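Local coordinates for ferripyochelin binding protein (Salmonella enterica subsp. enterica serovar Typhimurium, PDB 3R3R) that binds zinc on a left-handed beta-helix scaffold and is probably related in function to gamma-class carbonic anhydrases, its physiological reaction not being established, at residues G32-A37 with N53-G58; A59-Q64 with E88-G93; N82-G87 with H99-G104; G104-V109 with I121-M126; V115-I120 with V133-R138. All coordinates share one frame; numbering follows the deposited sequence.

How the contacts relate
All five contacts join successive coils of one left-handed beta-helix. Contacts 1 and 3 belong to the same parallel sheet, where strands 54-57 and 84-86 are neighbours; their centres are about 10 Å apart. Contacts 2 and 4 occupy a second sheet, reached through the corners after those strands, and also have centres about 10 Å apart. Contact 5 joins the turns 116-119 and 134-137 of two successive coils and crosses contact 4 along the chain, meeting it through the salt bridge of Glu122 with Arg138. Contact 3 holds the zinc ligand His99. Contact 5 reaches it through Asp117, whose OD2 is 2.8 Å from His99 ND1. In contact 1, the Val55 side chain lies about 10 Å from the zinc.

Contact 1: G32-A37 with N53-G58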
# COMPACT_ATOMS: atom_id res chain seq x y z
N GLY A 32 -5.04 -13.59 4.88
CA GLY A 32 -5.56 -13.18 6.17
C GLY A 32 -6.45 -11.96 6.12
O GLY A 32 -7.27 -11.80 5.20
N ASP A 33 -6.29 -11.10 7.12
CA ASP A 33 -7.20 -9.99 7.32
C ASP A 33 -6.71 -8.79 6.49
O ASP A 33 -6.11 -7.84 7.03
CB ASP A 33 -7.31 -9.64 8.80
CG ASP A 33 -8.45 -8.67 9.09
OD1 ASP A 33 -9.14 -8.22 8.15
OD2 ASP A 33 -8.63 -8.36 10.29
N VAL A 34 -6.96 -8.87 5.19
CA VAL A 34 -6.61 -7.83 4.23
C VAL A 34 -7.91 -7.32 3.67
O VAL A 34 -8.69 -8.07 3.08
CB VAL A 34 -5.71 -8.37 3.11
CG1 VAL A 34 -5.42 -7.28 2.09
CG2 VAL A 34 -4.41 -8.92 3.70
N ARG A 35 -8.15 -6.03 3.86
CA ARG A 35 -9.42 -5.39 3.51
C ARG A 35 -9.15 -4.46 2.33
O ARG A 35 -8.45 -3.47 2.47
CB ARG A 35 -9.92 -4.60 4.73
CG ARG A 35 -9.91 -5.44 6.03
CD ARG A 35 -10.04 -4.61 7.28
NE ARG A 35 -9.77 -5.39 8.49
CZ ARG A 35 -9.78 -4.89 9.72
NH1 ARG A 35 -10.06 -3.60 9.91
NH2 ARG A 35 -9.52 -5.68 10.76
N LEU A 36 -9.66 -4.82 1.15
CA LEU A 36 -9.39 -4.07 -0.07
C LEU A 36 -10.67 -3.38 -0.49
O LEU A 36 -11.66 -4.03 -0.82
CB LEU A 36 -8.91 -5.00 -1.18
CG LEU A 36 -7.67 -5.82 -0.83
CD1 LEU A 36 -7.26 -6.63 -2.03
CD2 LEU A 36 -6.50 -4.92 -0.36
N ALA A 37 -10.64 -2.06 -0.46
CA ALA A 37 -11.78 -1.25 -0.85
C ALA A 37 -11.98 -1.23 -2.37
O ALA A 37 -11.18 -1.78 -3.13
CB ALA A 37 -11.64 0.14 -0.29
N ASN A 53 -1.49 -9.15 12.11
CA ASN A 53 -2.24 -7.91 12.26
C ASN A 53 -2.96 -7.63 10.94
O ASN A 53 -2.70 -8.32 9.95
CB ASN A 53 -1.33 -6.76 12.68
CG ASN A 53 -1.96 -5.88 13.72
OD1 ASN A 53 -3.14 -5.53 13.64
ND2 ASN A 53 -1.17 -5.49 14.72
N TYR A 54 -3.87 -6.66 10.93
CA TYR A 54 -4.65 -6.41 9.72
C TYR A 54 -3.98 -5.42 8.78
O TYR A 54 -3.10 -4.63 9.18
CB TYR A 54 -6.07 -5.94 10.05
CG TYR A 54 -6.19 -4.53 10.56
CD1 TYR A 54 -6.39 -3.48 9.69
CD2 TYR A 54 -6.12 -4.24 11.93
CE1 TYR A 54 -6.52 -2.18 10.13
CE2 TYR A 54 -6.25 -2.93 12.40
CZ TYR A 54 -6.45 -1.90 11.48
OH TYR A 54 -6.58 -0.59 11.88
N VAL A 55 -4.42 -5.48 7.52
CA VAL A 55 -4.04 -4.55 6.47
C VAL A 55 -5.33 -3.98 5.88
O VAL A 55 -6.21 -4.74 5.49
CB VAL A 55 -3.24 -5.27 5.36
CG1 VAL A 55 -2.90 -4.28 4.26
CG2 VAL A 55 -1.98 -5.91 5.93
N ALA A 56 -5.45 -2.65 5.87
CA ALA A 56 -6.64 -1.99 5.30
C ALA A 56 -6.17 -1.06 4.19
O ALA A 56 -5.30 -0.22 4.43
CB ALA A 56 -7.42 -1.22 6.37
N ILE A 57 -6.72 -1.24 2.99
CA ILE A 57 -6.31 -0.46 1.83
C ILE A 57 -7.53 0.24 1.25
O ILE A 57 -8.50 -0.40 0.88
CB ILE A 57 -5.60 -1.33 0.77
CG1 ILE A 57 -4.43 -2.10 1.41
CG2 ILE A 57 -5.11 -0.45 -0.36
CD1 ILE A 57 -3.60 -2.94 0.44
N GLY A 58 -7.47 1.57 1.21
CA GLY A 58 -8.60 2.39 0.81
C GLY A 58 -8.85 2.41 -0.69
O GLY A 58 -8.04 1.94 -1.49
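The carbonyl oxygen of Val55 is approached by two groups of the facing strand: Arg35 N donates a hydrogen bond of 2.8 Å to Val55 O, and Val34 CA brings its hydrogen to the same Val55 O at 3.4 Å. Further bonds run from Val55 N to Asp33 O, from Ile57 N to Arg35 O and from Ala37 N to Ile57 O, donors and acceptors alternating between the two strands. On the outer face Arg35 lays its guanidinium flat on the Tyr54 ring, with centres 4.1 Å apart and planes within 6°. Tyr54 CG, between its backbone N and carbonyl carbon (chi1 73°), stands the ring up beside Arg35. The cation-pi contact is off-centre: NH2 sits by CG at the root of the ring, while NH1 lies over its CD1-CE1 side. Asp33 fixes the rotation of the guanidinium side-on, Arg35 NE reaching Asp33 OD1 at 2.9 Å from above the carboxylate plane and Arg35 NH2 reaching Asp33 OD2, also at 2.9 Å, on the syn side. Strands 34-36 and 54-57 are neighbouring rungs of a parallel sheet in the left-handed beta-helix, 4.7 Å apart and 7° from parallel. Alternation along the strands sends Arg35 and Ala56 outward, and the small Ala56 fits beside the tyrosine, its CB at the ring edge. Val34, Val55, Leu36 and Ile57 turn the other way, their branched, apolar ends suiting the buried interior. There Leu36 CD2 rests on Ile57 CD1 at 3.6 Å. At the corner, the Ala37 methyl comes down beside Ile57 O and the Gly58 carbonyl carbon.

Contact 2: A59-Q64 with E88-G93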
# COMPACT_ATOMS: atom_id res chain seq x y z
N ALA A 59 -9.99 2.98 -1.07
CA ALA A 59 -10.48 2.93 -2.44
C ALA A 59 -9.52 3.58 -3.45
O ALA A 59 -8.88 4.60 -3.16
CB ALA A 59 -11.88 3.55 -2.55
N ARG A 60 -9.45 2.97 -4.63
CA ARG A 60 -8.71 3.53 -5.76
C ARG A 60 -7.22 3.61 -5.50
O ARG A 60 -6.52 4.45 -6.07
CB ARG A 60 -9.27 4.92 -6.16
CG ARG A 60 -10.77 4.90 -6.52
CD ARG A 60 -11.33 6.31 -6.74
NE ARG A 60 -11.06 7.17 -5.60
CZ ARG A 60 -11.77 7.19 -4.47
NH1 ARG A 60 -12.87 6.45 -4.32
NH2 ARG A 60 -11.39 7.99 -3.49
N THR A 61 -6.72 2.71 -4.67
CA THR A 61 -5.29 2.63 -4.37
C THR A 61 -4.65 1.48 -5.14
O THR A 61 -5.23 0.39 -5.25
CB THR A 61 -5.10 2.49 -2.85
OG1 THR A 61 -5.34 3.78 -2.28
CG2 THR A 61 -3.70 1.95 -2.46
N ASN A 62 -3.47 1.75 -5.70
CA ASN A 62 -2.70 0.75 -6.41
C ASN A 62 -1.50 0.31 -5.58
O ASN A 62 -0.81 1.13 -4.97
CB ASN A 62 -2.29 1.22 -7.82
CG ASN A 62 -1.53 2.53 -7.82
OD1 ASN A 62 -2.12 3.64 -7.85
ND2 ASN A 62 -0.22 2.43 -7.80
N ILE A 63 -1.30 -1.00 -5.56
CA ILE A 63 -0.13 -1.60 -4.96
C ILE A 63 0.66 -2.26 -6.09
O ILE A 63 0.25 -3.31 -6.62
CB ILE A 63 -0.49 -2.67 -3.88
CG1 ILE A 63 -1.48 -2.12 -2.83
CG2 ILE A 63 0.79 -3.19 -3.22
CD1 ILE A 63 -0.98 -0.92 -2.06
N GLN A 64 1.77 -1.64 -6.47
CA GLN A 64 2.46 -2.03 -7.69
C GLN A 64 3.38 -3.24 -7.53
O GLN A 64 3.70 -3.71 -6.42
CB GLN A 64 3.19 -0.83 -8.28
CG GLN A 64 2.25 0.24 -8.77
CD GLN A 64 3.01 1.47 -9.24
OE1 GLN A 64 4.21 1.39 -9.56
NE2 GLN A 64 2.33 2.60 -9.31
N GLU A 88 -7.01 6.35 0.52
CA GLU A 88 -7.60 6.35 -0.81
C GLU A 88 -6.70 7.07 -1.81
O GLU A 88 -5.96 7.99 -1.45
CB GLU A 88 -8.96 7.07 -0.78
CG GLU A 88 -9.91 6.47 0.24
CD GLU A 88 -11.33 7.00 0.10
OE1 GLU A 88 -11.55 8.11 -0.41
OE2 GLU A 88 -12.26 6.28 0.52
N ASP A 89 -6.77 6.66 -3.08
CA ASP A 89 -6.02 7.32 -4.17
C ASP A 89 -4.53 7.33 -3.90
O ASP A 89 -3.84 8.30 -4.22
CB ASP A 89 -6.55 8.74 -4.41
CG ASP A 89 -8.01 8.76 -4.80
OD1 ASP A 89 -8.37 8.13 -5.82
OD2 ASP A 89 -8.82 9.34 -4.05
N VAL A 90 -4.04 6.25 -3.29
CA VAL A 90 -2.62 6.11 -2.99
C VAL A 90 -1.94 5.33 -4.11
O VAL A 90 -2.51 4.35 -4.61
CB VAL A 90 -2.40 5.42 -1.62
CG1 VAL A 90 -0.93 5.06 -1.39
CG2 VAL A 90 -2.90 6.32 -0.49
N THR A 91 -0.73 5.76 -4.47
CA THR A 91 0.11 5.04 -5.41
C THR A 91 1.29 4.45 -4.66
O THR A 91 2.19 5.18 -4.24
CB THR A 91 0.57 6.00 -6.53
OG1 THR A 91 -0.58 6.49 -7.24
CG2 THR A 91 1.50 5.31 -7.52
N VAL A 92 1.25 3.14 -4.44
CA VAL A 92 2.39 2.43 -3.87
C VAL A 92 3.23 1.89 -5.02
O VAL A 92 2.81 0.98 -5.73
CB VAL A 92 1.94 1.32 -2.88
CG1 VAL A 92 3.14 0.51 -2.39
CG2 VAL A 92 1.15 1.95 -1.72
N GLY A 93 4.42 2.47 -5.20
CA GLY A 93 5.25 2.17 -6.34
C GLY A 93 5.77 0.75 -6.39
O GLY A 93 5.68 -0.02 -5.42
O HOH W 1 -11.89 3.77 1.09
O HOH W 2 -14.14 6.67 -1.74
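The segments 59-64 and 88-93 run parallel, their end-to-end directions 3° apart, with backbone bonds linking Asp89 to Ala59, Asn62 to Val90, Val92 to Asn62 and Gln64 to Val92. At Val90 a side chain takes the place of a carbonyl: Val90 N donates to Thr61 OG1 at 3.0 Å, and this hydroxyl is also bonded to Gly87 O, so threonine suits a corner where both a donor and an acceptor are needed. Arg60 and Asp89 occupy matching corner positions with positive phi. Their side chains run alongside, and the bend of Arg60 at chi3 (-54°) brings its guanidinium edge to the carboxylate. Arg60 NE meets Asp89 OD1 at 2.9 Å and Arg60 NH2 meets Asp89 OD2 at 3.0 Å, both on the syn side but somewhat out of the carboxylate plane. Glu88 comes from another direction, its carboxylate turned 87° against the guanidinium, with Glu88 OE1 3.1 Å from Arg60 NH2. A water joins Arg60 NH1 to Glu88 OE2. On the inner face Ile63 CD1 packs on Val92 CG2 at 3.6 Å. On the outer face Thr91 bonds through its hydroxyl to Ser167 of helix 158-182, which lies across this sheet of the beta-helix. One cation on one coil thus serves two consecutive acids of the next, which probably favours the ionised form of both carboxylates and ties the corners together by charge.

Contact 3: N82-G87 with H99-G104. With ZN (zinc ion), chain B.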
# COMPACT_ATOMS: atom_id res chain seq x y z
N ASN A 82 1.37 -3.33 15.12
CA ASN A 82 1.40 -2.28 14.09
C ASN A 82 0.69 -2.79 12.86
O ASN A 82 1.29 -3.50 12.06
CB ASN A 82 2.82 -1.83 13.76
CG ASN A 82 3.54 -1.26 14.97
OD1 ASN A 82 3.45 -0.06 15.26
ND2 ASN A 82 4.25 -2.11 15.69
N PRO A 83 -0.60 -2.45 12.72
CA PRO A 83 -1.31 -2.82 11.50
C PRO A 83 -0.85 -1.90 10.36
O PRO A 83 -0.11 -0.94 10.60
CB PRO A 83 -2.78 -2.54 11.85
CG PRO A 83 -2.68 -1.38 12.82
CD PRO A 83 -1.43 -1.64 13.64
N LEU A 84 -1.29 -2.21 9.15
CA LEU A 84 -0.93 -1.42 7.99
C LEU A 84 -2.19 -0.76 7.46
O LEU A 84 -3.13 -1.47 7.05
CB LEU A 84 -0.31 -2.33 6.93
CG LEU A 84 0.04 -1.68 5.59
CD1 LEU A 84 0.98 -0.48 5.75
CD2 LEU A 84 0.67 -2.73 4.69
N ILE A 85 -2.21 0.57 7.47
CA ILE A 85 -3.40 1.32 7.10
C ILE A 85 -3.02 2.23 5.95
O ILE A 85 -2.10 3.02 6.09
CB ILE A 85 -3.90 2.17 8.29
CG1 ILE A 85 -4.32 1.26 9.45
CG2 ILE A 85 -5.05 3.07 7.84
CD1 ILE A 85 -4.46 1.96 10.81
N ILE A 86 -3.71 2.08 4.83
CA ILE A 86 -3.40 2.86 3.63
C ILE A 86 -4.70 3.50 3.15
O ILE A 86 -5.72 2.82 3.05
CB ILE A 86 -2.81 1.96 2.50
CG1 ILE A 86 -1.57 1.20 2.99
CG2 ILE A 86 -2.51 2.78 1.22
CD1 ILE A 86 -1.07 0.18 2.00
N GLY A 87 -4.64 4.79 2.84
CA GLY A 87 -5.83 5.54 2.45
C GLY A 87 -6.25 5.37 1.01
O GLY A 87 -5.92 4.36 0.37
N HIS A 99 5.62 -1.67 6.07
CA HIS A 99 5.54 -2.50 7.26
C HIS A 99 4.92 -1.72 8.40
O HIS A 99 5.54 -0.80 8.94
CB HIS A 99 6.93 -3.01 7.69
CG HIS A 99 6.89 -4.32 8.41
ND1 HIS A 99 6.59 -4.44 9.75
CD2 HIS A 99 7.05 -5.59 7.95
CE1 HIS A 99 6.59 -5.72 10.08
NE2 HIS A 99 6.89 -6.44 9.01
N GLY A 100 3.68 -2.06 8.77
CA GLY A 100 3.09 -1.54 9.99
C GLY A 100 2.94 -0.04 10.08
O GLY A 100 2.94 0.52 11.18
N CYS A 101 2.76 0.63 8.95
CA CYS A 101 2.71 2.08 8.90
C CYS A 101 1.30 2.57 8.57
O CYS A 101 0.39 1.76 8.30
CB CYS A 101 3.73 2.60 7.88
SG CYS A 101 3.53 1.90 6.21
N THR A 102 1.12 3.89 8.63
CA THR A 102 -0.14 4.52 8.27
C THR A 102 0.12 5.50 7.15
O THR A 102 1.01 6.36 7.26
CB THR A 102 -0.73 5.28 9.47
OG1 THR A 102 -0.96 4.34 10.51
CG2 THR A 102 -2.06 5.97 9.13
N ILE A 103 -0.62 5.36 6.05
CA ILE A 103 -0.49 6.23 4.91
C ILE A 103 -1.83 6.87 4.65
O ILE A 103 -2.84 6.18 4.61
CB ILE A 103 -0.03 5.44 3.68
CG1 ILE A 103 1.31 4.78 3.97
CG2 ILE A 103 0.01 6.36 2.45
CD1 ILE A 103 1.84 3.95 2.83
N GLY A 104 -1.85 8.19 4.50
CA GLY A 104 -3.09 8.92 4.26
C GLY A 104 -3.54 8.79 2.82
O GLY A 104 -3.22 7.84 2.13
ZN ZN B . 7.12 -8.44 8.89
O HOH W 3 -0.66 1.58 11.52
O HOH W 4 6.68 -8.38 11.14
O HOH W 5 7.89 -9.96 9.91
O HOH W 6 9.12 -7.68 9.80
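Leu84 lays its CD1 methyl over Cys101, 3.5 Å from Cys101 SG and 3.4 Å from Cys101 O. With CG anti to the backbone N (chi1 176°), the leucine branch leans inward across the gap, and the slim, weakly polar thiol makes a fitting neighbour for it. The same Cys101 O accepts Ile85 N at 3.0 Å; Ile103 N then returns a bond to Ile85 O at 2.8 Å. In this way strands 84-86 and 102-103 pair in parallel as successive rungs of the left-handed beta-helix. Ile85 and Thr102 stand side by side on the outer face, where a water is hydrogen-bonded to Thr102 OG1 and lies close to Pro83 O. Ile86 and Ile103 point into the core, their CG1 and CD1 atoms only loosely touching. Bulky aliphatic side chains suit the interior, where Leu69 and Leu98 add to the packing. Before the strands, Gly100 takes a positive phi, easy for glycine, and its CA passes close to Asn82. At the far end Gly87 N makes two weak bonds, to Ile103 O at 2.9 Å and to Gly104 O. Just before Gly100, His99 projects away from Asn82 and its neighbours, and its NE2 binds the zinc ion at 2.0 Å. Three waters, one of them 2.0 Å from the zinc, and His70 complete the metal's coordination. The other imidazole nitrogen, ND1, is bonded to Asp117, which probably steadies the ring's orientation at the metal.

Contact 4: G104-V109 with I121-M126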
# COMPACT_ATOMS: atom_id res chain seq x y z
N GLY A 104 -1.85 8.19 4.50
CA GLY A 104 -3.09 8.92 4.26
C GLY A 104 -3.54 8.79 2.82
O GLY A 104 -3.22 7.84 2.13
N ASN A 105 -4.33 9.77 2.39
CA ASN A 105 -4.88 9.77 1.04
C ASN A 105 -3.99 10.53 0.07
O ASN A 105 -3.32 11.49 0.46
CB ASN A 105 -6.25 10.47 1.05
CG ASN A 105 -7.21 9.87 2.05
OD1 ASN A 105 -7.35 8.65 2.15
ND2 ASN A 105 -7.90 10.72 2.78
N ARG A 106 -3.98 10.12 -1.20
CA ARG A 106 -3.23 10.86 -2.24
C ARG A 106 -1.75 10.97 -1.85
O ARG A 106 -1.17 12.06 -1.72
CB ARG A 106 -3.84 12.25 -2.51
CG ARG A 106 -5.32 12.17 -2.93
CD ARG A 106 -5.91 13.58 -3.10
NE ARG A 106 -5.71 14.37 -1.89
CZ ARG A 106 -6.46 14.28 -0.79
NH1 ARG A 106 -7.51 13.46 -0.75
NH2 ARG A 106 -6.15 15.01 0.27
N VAL A 107 -1.14 9.81 -1.63
CA VAL A 107 0.29 9.72 -1.36
C VAL A 107 0.90 8.88 -2.45
O VAL A 107 0.32 7.87 -2.86
CB VAL A 107 0.54 9.05 0.02
CG1 VAL A 107 2.02 8.73 0.24
CG2 VAL A 107 -0.01 9.95 1.12
N LEU A 108 2.06 9.31 -2.95
CA LEU A 108 2.83 8.51 -3.89
C LEU A 108 4.09 8.06 -3.16
O LEU A 108 4.92 8.85 -2.77
CB LEU A 108 3.17 9.35 -5.13
CG LEU A 108 4.15 8.75 -6.14
CD1 LEU A 108 3.62 7.49 -6.64
CD2 LEU A 108 4.40 9.72 -7.27
N VAL A 109 4.24 6.74 -3.06
CA VAL A 109 5.42 6.14 -2.45
C VAL A 109 6.33 5.66 -3.59
O VAL A 109 6.00 4.70 -4.30
CB VAL A 109 5.08 4.96 -1.53
CG1 VAL A 109 6.36 4.47 -0.81
CG2 VAL A 109 4.02 5.37 -0.48
N ILE A 121 2.35 8.85 7.33
CA ILE A 121 2.51 9.71 6.17
C ILE A 121 1.18 10.43 5.98
O ILE A 121 0.15 9.79 5.78
CB ILE A 121 2.87 8.91 4.90
CG1 ILE A 121 4.14 8.07 5.14
CG2 ILE A 121 3.08 9.90 3.74
CD1 ILE A 121 4.54 7.22 3.95
N GLU A 122 1.20 11.75 6.11
CA GLU A 122 -0.03 12.52 5.96
C GLU A 122 -0.49 12.59 4.49
O GLU A 122 0.20 12.09 3.58
CB GLU A 122 0.18 13.90 6.56
CG GLU A 122 0.46 13.84 8.08
CD GLU A 122 0.68 15.22 8.71
OE1 GLU A 122 0.55 16.23 8.00
OE2 GLU A 122 1.00 15.28 9.92
N ASP A 123 -1.66 13.16 4.25
CA ASP A 123 -2.22 13.24 2.90
C ASP A 123 -1.32 14.10 2.00
O ASP A 123 -0.62 14.98 2.49
CB ASP A 123 -3.61 13.90 2.92
CG ASP A 123 -4.62 13.18 3.80
OD1 ASP A 123 -4.50 11.98 4.10
OD2 ASP A 123 -5.61 13.83 4.16
N ASP A 124 -1.40 13.88 0.69
CA ASP A 124 -0.77 14.77 -0.30
C ASP A 124 0.75 14.84 -0.08
O ASP A 124 1.33 15.92 0.08
CB ASP A 124 -1.39 16.17 -0.25
CG ASP A 124 -2.86 16.16 -0.61
OD1 ASP A 124 -3.20 15.62 -1.68
OD2 ASP A 124 -3.68 16.65 0.18
N VAL A 125 1.39 13.68 -0.09
CA VAL A 125 2.83 13.58 0.12
C VAL A 125 3.44 12.77 -1.01
O VAL A 125 2.82 11.80 -1.50
CB VAL A 125 3.15 12.90 1.47
CG1 VAL A 125 4.63 12.50 1.59
CG2 VAL A 125 2.77 13.83 2.61
N MET A 126 4.63 13.17 -1.45
CA MET A 126 5.40 12.35 -2.38
C MET A 126 6.69 11.92 -1.75
O MET A 126 7.39 12.73 -1.12
CB MET A 126 5.72 13.13 -3.65
CG MET A 126 6.43 12.34 -4.74
SD MET A 126 6.64 13.41 -6.18
CE MET A 126 5.12 14.35 -6.12
O HOH W 7 -6.26 16.17 3.46
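Val107 is the bump that fills the hollow at this corner of the left-handed beta-helix, in the hexapeptide-repeat region, setting its two methyls against Ile121 and the Glu122 carbonyl of the next coil. Val107 CG1 rests on Ile121 CG2 at 3.8 Å, and CG2 presses against Glu122 O at 3.3 Å, a buried carbonyl with no polar partner in the model. Val125 lies beyond on the same inner face, and beta-branched residues suit this narrow, three-sided core. The next hollow is made by Gly104, whose bare CA leaves room for the tip of Asp123: Asp123 OD1 sits 3.4 Å from Gly104 CA and takes a bond from Asn105 N at 2.8 Å, met from above the carboxylate plane. Asp123 OD2 points instead to a water. Outside, Arg106 runs alongside Asp124, its chain folding back at the third torsion, so that its guanidinium edge faces the carboxylate: Arg106 NE to Asp124 OD1 is 2.8 Å, and Arg106 NH2 to Asp124 OD2 is 3.0 Å. Positive phi at both residues turns the chain at the same point on each coil. In the conformers given, Leu108 and Met126 lie side by side outward, their flexible apolar ends suiting the covering helix 158-182, where both touch Leu164. Beneath them Leu108 N donates to Val125 O at 3.0 Å.

Contact 5: V115-I120 with V133-R138; sequences VLDGAI and VPQHKR
The Arg138 guanidinium has the Ile120 CG2 methyl over one face, 3.5 Å above its plane and offset toward the rim, while Ile120 CD1 comes within 3.4 Å of Arg138 NH2. The guanidinium's polar side is used elsewhere, NH1 forming a salt bridge with Glu122. The His136 ring has Asp117 O over the centre of one face, about 4.0 Å above it, and Gly118 CA lies obliquely near ND1. The Gln135 amide stands almost at right angles to the Asp117 carboxylate (88°), and the bond from Gln135 NE2 to Asp117 OD1 is long and weak, at 3.4 Å; Asp117's stronger partners are Thr72 and the ring nitrogen of the zinc ligand His99. These contacts arise from two type II turns stacked on each other, Leu116 to Ala119 over Pro134 to Lys137. Gly118 and His136 hold the third position with positive phi, which glycine adopts easily; Gly118, lacking a side chain, lets the His136 ring lie close. His136 N donates to Asp117 O at 3.0 Å, and one water bridges Gly118 O and His136 O. On the inner side the Ala119 methyl packs on Val133 CG1 at 3.8 Å, and the valines of each coil, Val115 and Val133, lie alongside one another. Leu116 N to Val133 O (3.0 Å) and Ile120 N to Lys137 O (2.9 Å) bracket the turns. The turns lead from strands 114-115 and 132-133 of one sheet of the beta-helix to strands 120-121 and 138-139 of the next, while helix 158-182 packs against the third sheet.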
# COMPACT_ATOMS: atom_id res chain seq x y z
N VAL A 115 8.99 1.77 4.11
CA VAL A 115 8.30 2.57 5.13
C VAL A 115 8.06 1.66 6.33
O VAL A 115 7.43 0.61 6.17
CB VAL A 115 6.95 3.15 4.61
CG1 VAL A 115 6.33 4.05 5.68
CG2 VAL A 115 7.16 3.91 3.29
N LEU A 116 8.55 2.07 7.50
CA LEU A 116 8.60 1.17 8.65
C LEU A 116 7.52 1.42 9.71
O LEU A 116 6.70 2.33 9.61
CB LEU A 116 10.00 1.21 9.27
CG LEU A 116 11.14 0.80 8.32
CD1 LEU A 116 12.47 1.01 9.04
CD2 LEU A 116 10.97 -0.65 7.84
N ASP A 117 7.54 0.58 10.74
CA ASP A 117 6.40 0.55 11.65
C ASP A 117 6.18 1.84 12.40
O ASP A 117 7.12 2.50 12.87
CB ASP A 117 6.55 -0.60 12.64
CG ASP A 117 6.85 -1.89 11.94
OD1 ASP A 117 7.98 -2.00 11.46
OD2 ASP A 117 5.95 -2.74 11.83
N GLY A 118 4.90 2.20 12.51
CA GLY A 118 4.52 3.39 13.24
C GLY A 118 4.75 4.68 12.48
O GLY A 118 4.39 5.75 12.96
N ALA A 119 5.37 4.61 11.30
CA ALA A 119 5.47 5.83 10.50
C ALA A 119 4.07 6.30 10.12
O ALA A 119 3.15 5.48 9.96
CB ALA A 119 6.32 5.59 9.24
N ILE A 120 3.90 7.61 10.01
CA ILE A 120 2.63 8.21 9.64
C ILE A 120 2.88 9.17 8.50
O ILE A 120 3.58 10.16 8.67
CB ILE A 120 2.00 8.96 10.82
CG1 ILE A 120 1.72 7.99 11.98
CG2 ILE A 120 0.73 9.65 10.38
CD1 ILE A 120 1.35 8.68 13.27
N VAL A 133 11.72 5.46 5.18
CA VAL A 133 11.01 6.22 6.20
C VAL A 133 11.12 5.43 7.50
O VAL A 133 10.54 4.35 7.59
CB VAL A 133 9.54 6.43 5.82
CG1 VAL A 133 8.82 7.23 6.90
CG2 VAL A 133 9.39 7.10 4.44
N PRO A 134 11.89 5.94 8.48
CA PRO A 134 12.13 5.23 9.74
C PRO A 134 10.88 4.97 10.57
O PRO A 134 9.84 5.60 10.37
CB PRO A 134 13.04 6.19 10.52
CG PRO A 134 13.78 6.89 9.49
CD PRO A 134 12.79 7.10 8.35
N GLN A 135 11.01 4.05 11.53
CA GLN A 135 9.93 3.79 12.47
C GLN A 135 9.49 5.07 13.16
O GLN A 135 10.33 5.88 13.56
CB GLN A 135 10.33 2.77 13.54
CG GLN A 135 10.42 1.37 12.97
CD GLN A 135 10.61 0.31 14.06
OE1 GLN A 135 11.16 0.60 15.12
NE2 GLN A 135 10.15 -0.91 13.80
N HIS A 136 8.18 5.24 13.27
CA HIS A 136 7.56 6.33 14.03
C HIS A 136 7.74 7.71 13.42
O HIS A 136 7.32 8.69 14.02
CB HIS A 136 8.02 6.31 15.50
CG HIS A 136 7.82 4.98 16.13
ND1 HIS A 136 6.57 4.43 16.32
CD2 HIS A 136 8.70 4.04 16.55
CE1 HIS A 136 6.69 3.23 16.85
NE2 HIS A 136 7.97 2.97 16.99
N LYS A 137 8.30 7.79 12.22
CA LYS A 137 8.49 9.09 11.57
C LYS A 137 7.17 9.62 11.00
O LYS A 137 6.46 8.89 10.31
CB LYS A 137 9.49 8.93 10.42
CG LYS A 137 9.79 10.17 9.60
CD LYS A 137 10.71 11.12 10.30
CE LYS A 137 11.11 12.24 9.33
NZ LYS A 137 12.07 13.20 9.95
N ARG A 138 6.86 10.88 11.29
CA ARG A 138 5.69 11.54 10.71
C ARG A 138 6.13 12.40 9.53
O ARG A 138 7.04 13.22 9.69
CB ARG A 138 4.98 12.41 11.77
CG ARG A 138 3.83 13.23 11.20
CD ARG A 138 3.11 14.02 12.29
NE ARG A 138 2.29 13.15 13.12
CZ ARG A 138 1.05 12.77 12.82
NH1 ARG A 138 0.46 13.18 11.70
NH2 ARG A 138 0.39 11.96 13.65
O HOH W 8 4.44 8.79 13.51